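PDB 6F5Z: 24-sterol C-methyltransferase from Haloferax volcanii, which probably transfers a methyl group from S-adenosylmethionine to a substrate not yet established, and forms a complex with the Trm112 activator. Local coordinates for residues Gly176-Ile190 with Tyr213-Pro226. Numbering follows the deposited sequence.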
# COMPACT_ATOMS: atom_id res chain seq x y z
N GLY B 176 13.75 6.54 -7.55
CA GLY B 176 13.32 7.61 -6.66
C GLY B 176 11.95 7.38 -6.08
O GLY B 176 11.46 8.24 -5.34
N LEU B 177 11.33 6.23 -6.33
CA LEU B 177 10.02 5.98 -5.74
C LEU B 177 10.18 5.32 -4.37
O LEU B 177 11.00 4.40 -4.22
CB LEU B 177 9.21 4.99 -6.63
CG LEU B 177 8.92 5.48 -8.04
CD1 LEU B 177 8.37 4.34 -8.95
CD2 LEU B 177 7.92 6.66 -8.02
N HIS B 178 9.35 5.71 -3.41
CA HIS B 178 9.36 5.01 -2.12
C HIS B 178 8.46 3.79 -2.26
O HIS B 178 7.37 3.92 -2.80
CB HIS B 178 8.73 5.88 -1.03
CG HIS B 178 9.45 7.17 -0.80
ND1 HIS B 178 8.78 8.38 -0.81
CD2 HIS B 178 10.76 7.38 -0.55
CE1 HIS B 178 9.70 9.30 -0.54
NE2 HIS B 178 10.90 8.75 -0.38
N VAL B 179 8.88 2.63 -1.76
CA VAL B 179 8.02 1.43 -1.85
C VAL B 179 7.07 1.44 -0.66
O VAL B 179 7.53 1.40 0.50
CB VAL B 179 8.86 0.14 -1.92
CG1 VAL B 179 7.97 -1.10 -1.93
CG2 VAL B 179 9.78 0.14 -3.13
N ALA B 180 5.77 1.46 -0.94
CA ALA B 180 4.77 1.51 0.13
C ALA B 180 4.15 0.18 0.49
O ALA B 180 3.63 0.02 1.60
CB ALA B 180 3.65 2.49 -0.23
N GLU B 181 4.16 -0.76 -0.47
CA GLU B 181 3.50 -2.02 -0.29
C GLU B 181 4.00 -2.95 -1.36
O GLU B 181 4.31 -2.51 -2.47
CB GLU B 181 1.98 -1.79 -0.52
CG GLU B 181 1.13 -2.96 -0.11
CD GLU B 181 0.44 -3.70 -1.24
OE1 GLU B 181 1.05 -4.64 -1.80
OE2 GLU B 181 -0.73 -3.38 -1.54
N GLN B 182 4.06 -4.23 -1.03
CA GLN B 182 4.35 -5.22 -2.07
C GLN B 182 3.63 -6.50 -1.66
O GLN B 182 3.73 -6.91 -0.50
CB GLN B 182 5.83 -5.43 -2.29
CG GLN B 182 6.04 -6.36 -3.49
CD GLN B 182 7.50 -6.59 -3.78
OE1 GLN B 182 8.19 -7.13 -2.89
NE2 GLN B 182 7.98 -6.21 -4.98
N ASP B 183 2.88 -7.09 -2.59
CA ASP B 183 2.07 -8.24 -2.20
C ASP B 183 1.83 -9.18 -3.36
O ASP B 183 2.06 -8.86 -4.52
CB ASP B 183 0.69 -7.69 -1.74
CG ASP B 183 -0.15 -8.56 -0.81
OD1 ASP B 183 0.38 -9.58 -0.31
OD2 ASP B 183 -1.30 -8.15 -0.50
N SER B 184 1.32 -10.38 -3.01
CA SER B 184 0.84 -11.37 -3.97
C SER B 184 -0.70 -11.35 -3.88
O SER B 184 -1.25 -11.38 -2.78
CB SER B 184 1.32 -12.75 -3.56
OG SER B 184 2.73 -12.83 -3.64
N ILE B 185 -1.37 -11.25 -5.02
CA ILE B 185 -2.83 -11.27 -5.07
C ILE B 185 -3.24 -12.56 -5.78
O ILE B 185 -2.93 -12.76 -6.96
CB ILE B 185 -3.34 -10.03 -5.85
CG1 ILE B 185 -2.88 -8.74 -5.09
CG2 ILE B 185 -4.89 -10.06 -5.91
CD1 ILE B 185 -3.30 -7.45 -5.80
N ALA B 186 -3.90 -13.45 -5.02
CA ALA B 186 -4.29 -14.73 -5.58
C ALA B 186 -5.40 -14.58 -6.61
O ALA B 186 -6.27 -13.68 -6.48
CB ALA B 186 -4.76 -15.66 -4.48
N ASP B 187 -5.41 -15.50 -7.61
CA ASP B 187 -6.50 -15.59 -8.57
C ASP B 187 -7.34 -16.75 -8.04
O ASP B 187 -6.95 -17.92 -8.15
CB ASP B 187 -6.00 -15.86 -9.99
CG ASP B 187 -7.13 -16.01 -10.99
OD1 ASP B 187 -8.28 -16.27 -10.55
OD2 ASP B 187 -6.89 -15.82 -12.20
N LEU B 188 -8.49 -16.40 -7.45
CA LEU B 188 -9.39 -17.40 -6.86
C LEU B 188 -10.50 -17.78 -7.82
O LEU B 188 -11.28 -18.69 -7.52
CB LEU B 188 -10.04 -16.83 -5.59
CG LEU B 188 -9.10 -16.46 -4.43
CD1 LEU B 188 -9.91 -16.03 -3.20
CD2 LEU B 188 -8.14 -17.58 -4.08
N ASP B 189 -10.62 -17.07 -8.94
CA ASP B 189 -11.72 -17.28 -9.88
C ASP B 189 -11.45 -18.33 -10.90
O ASP B 189 -12.39 -18.98 -11.36
CB ASP B 189 -12.08 -15.97 -10.59
CG ASP B 189 -12.66 -14.98 -9.61
OD1 ASP B 189 -13.66 -15.33 -8.95
OD2 ASP B 189 -12.04 -13.91 -9.42
N ILE B 190 -10.20 -18.47 -11.33
CA ILE B 190 -9.92 -19.47 -12.36
C ILE B 190 -10.22 -20.87 -11.83
O ILE B 190 -9.84 -21.22 -10.71
CB ILE B 190 -8.47 -19.33 -12.93
CG1 ILE B 190 -8.29 -20.23 -14.17
CG2 ILE B 190 -7.41 -19.57 -11.84
CD1 ILE B 190 -7.00 -19.96 -15.00
N TYR B 213 -1.81 -20.02 -9.32
CA TYR B 213 -2.92 -19.09 -9.13
C TYR B 213 -3.28 -18.79 -7.69
O TYR B 213 -3.62 -17.64 -7.40
CB TYR B 213 -4.15 -19.58 -9.92
CG TYR B 213 -3.91 -19.55 -11.42
CD1 TYR B 213 -3.77 -18.35 -12.11
CD2 TYR B 213 -3.83 -20.73 -12.16
CE1 TYR B 213 -3.49 -18.32 -13.47
CE2 TYR B 213 -3.56 -20.71 -13.54
CZ TYR B 213 -3.41 -19.50 -14.19
OH TYR B 213 -3.16 -19.44 -15.54
N ARG B 214 -3.33 -19.82 -6.82
CA ARG B 214 -3.78 -19.60 -5.44
C ARG B 214 -2.63 -19.16 -4.57
O ARG B 214 -2.90 -18.45 -3.59
CB ARG B 214 -4.44 -20.88 -4.86
CG ARG B 214 -5.59 -21.46 -5.71
CD ARG B 214 -6.77 -20.52 -5.96
NE ARG B 214 -7.95 -21.28 -6.35
CZ ARG B 214 -8.49 -21.30 -7.57
NH1 ARG B 214 -8.00 -20.54 -8.55
NH2 ARG B 214 -9.52 -22.10 -7.83
N THR B 215 -1.37 -19.54 -4.89
CA THR B 215 -0.22 -19.22 -4.03
C THR B 215 0.55 -18.02 -4.53
O THR B 215 0.71 -17.06 -3.77
CB THR B 215 0.67 -20.46 -3.86
OG1 THR B 215 -0.11 -21.54 -3.33
CG2 THR B 215 1.86 -20.22 -2.95
N PHE B 216 1.08 -18.07 -5.75
CA PHE B 216 1.89 -16.97 -6.30
C PHE B 216 1.00 -15.81 -6.75
O PHE B 216 1.17 -14.67 -6.34
CB PHE B 216 2.74 -17.44 -7.49
CG PHE B 216 3.77 -18.51 -7.19
CD1 PHE B 216 4.33 -18.62 -5.93
CD2 PHE B 216 4.17 -19.42 -8.17
CE1 PHE B 216 5.32 -19.57 -5.65
CE2 PHE B 216 5.19 -20.35 -7.91
CZ PHE B 216 5.76 -20.42 -6.64
N GLY B 217 0.05 -16.11 -7.62
CA GLY B 217 -0.84 -15.06 -8.13
C GLY B 217 -0.09 -13.92 -8.83
O GLY B 217 0.98 -14.12 -9.43
N THR B 218 -0.67 -12.72 -8.75
CA THR B 218 -0.14 -11.52 -9.37
C THR B 218 0.71 -10.76 -8.36
O THR B 218 0.28 -10.54 -7.23
CB THR B 218 -1.32 -10.61 -9.79
OG1 THR B 218 -2.06 -11.30 -10.82
CG2 THR B 218 -0.89 -9.28 -10.37
N LEU B 219 1.91 -10.34 -8.79
CA LEU B 219 2.74 -9.52 -7.90
C LEU B 219 2.30 -8.06 -8.05
O LEU B 219 2.19 -7.55 -9.17
CB LEU B 219 4.22 -9.66 -8.34
CG LEU B 219 5.20 -8.60 -7.75
CD1 LEU B 219 5.32 -8.75 -6.25
CD2 LEU B 219 6.60 -8.81 -8.33
N LEU B 220 2.08 -7.36 -6.92
CA LEU B 220 1.78 -5.95 -6.95
C LEU B 220 2.84 -5.23 -6.17
O LEU B 220 3.08 -5.58 -5.01
CB LEU B 220 0.41 -5.65 -6.31
CG LEU B 220 0.10 -4.15 -6.08
CD1 LEU B 220 -0.08 -3.41 -7.44
CD2 LEU B 220 -1.19 -4.00 -5.22
N THR B 221 3.45 -4.17 -6.79
CA THR B 221 4.39 -3.32 -6.04
C THR B 221 3.85 -1.91 -6.16
O THR B 221 3.48 -1.48 -7.25
CB THR B 221 5.81 -3.40 -6.63
OG1 THR B 221 6.19 -4.79 -6.81
CG2 THR B 221 6.87 -2.72 -5.71
N VAL B 222 3.80 -1.18 -5.04
CA VAL B 222 3.26 0.19 -5.00
C VAL B 222 4.38 1.16 -4.65
O VAL B 222 5.05 0.95 -3.63
CB VAL B 222 2.14 0.30 -3.96
CG1 VAL B 222 1.60 1.73 -3.82
CG2 VAL B 222 0.99 -0.66 -4.32
N GLY B 223 4.59 2.16 -5.51
CA GLY B 223 5.60 3.19 -5.29
C GLY B 223 4.96 4.56 -5.13
O GLY B 223 3.87 4.80 -5.63
N VAL B 224 5.61 5.43 -4.34
CA VAL B 224 5.11 6.78 -4.11
C VAL B 224 6.19 7.75 -4.59
O VAL B 224 7.37 7.57 -4.28
CB VAL B 224 4.79 7.02 -2.62
CG1 VAL B 224 4.44 8.49 -2.38
CG2 VAL B 224 3.62 6.14 -2.19
N ALA B 225 5.76 8.73 -5.41
CA ALA B 225 6.71 9.72 -5.98
C ALA B 225 7.04 10.72 -4.89
O ALA B 225 6.16 11.23 -4.23
CB ALA B 225 6.11 10.42 -7.19
N PRO B 226 8.31 11.03 -4.69
CA PRO B 226 8.67 11.95 -3.61
C PRO B 226 8.71 13.40 -4.08
O PRO B 226 8.68 13.68 -5.28
CB PRO B 226 10.10 11.51 -3.27
CG PRO B 226 10.68 11.14 -4.60
CD PRO B 226 9.51 10.54 -5.41
O HOH W 1 4.21 -13.67 -5.75
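Strands 178-185 and 218-224 run antiparallel, from the pair His-178 and Val-224 to Ile-185 and Thr-218, where Ile-185 N bonds to Thr-218 O at 2.8 Å. A beta bulge interrupts the register: Ala-180 N and Glu-181 O both bond to Val-222. On one face, Gln-182, with CG anti to the backbone N (chi1 -174°), lies alongside Thr-221 and sends NE2 to its OG1 at 2.9 Å, almost straight and in the amide plane; Arg-169 holds the amide oxygen. On the other, Ile-185 CD1 packs against Leu-220 CD2 at 4.1 Å. Asp-187 N bonds to Tyr-213 O, and Ile-190 CG2 sits over the Tyr-213 ring face, 3.9 Å from its centroid. Arg-214 bends back so that NH1 and NH2 grip Ile-190 O end-on, at 2.9 and 3.0 Å, while NH1 also reaches Asp-187 O. Asp-187 OD1 accepts from Asp-189 N (an Asx turn) and Ile-190 N, together an Asx motif; OD2 bonds to His-25. A leucine replacing Arg-214 lacks the guanidinium and would probably leave both carbonyls without these mates and the 187-190 loop freer to shift. Strand 218-224 is the one reversed strand, inserted between 134-140 and 178-185, as in Rossmann-like class I methyltransferases.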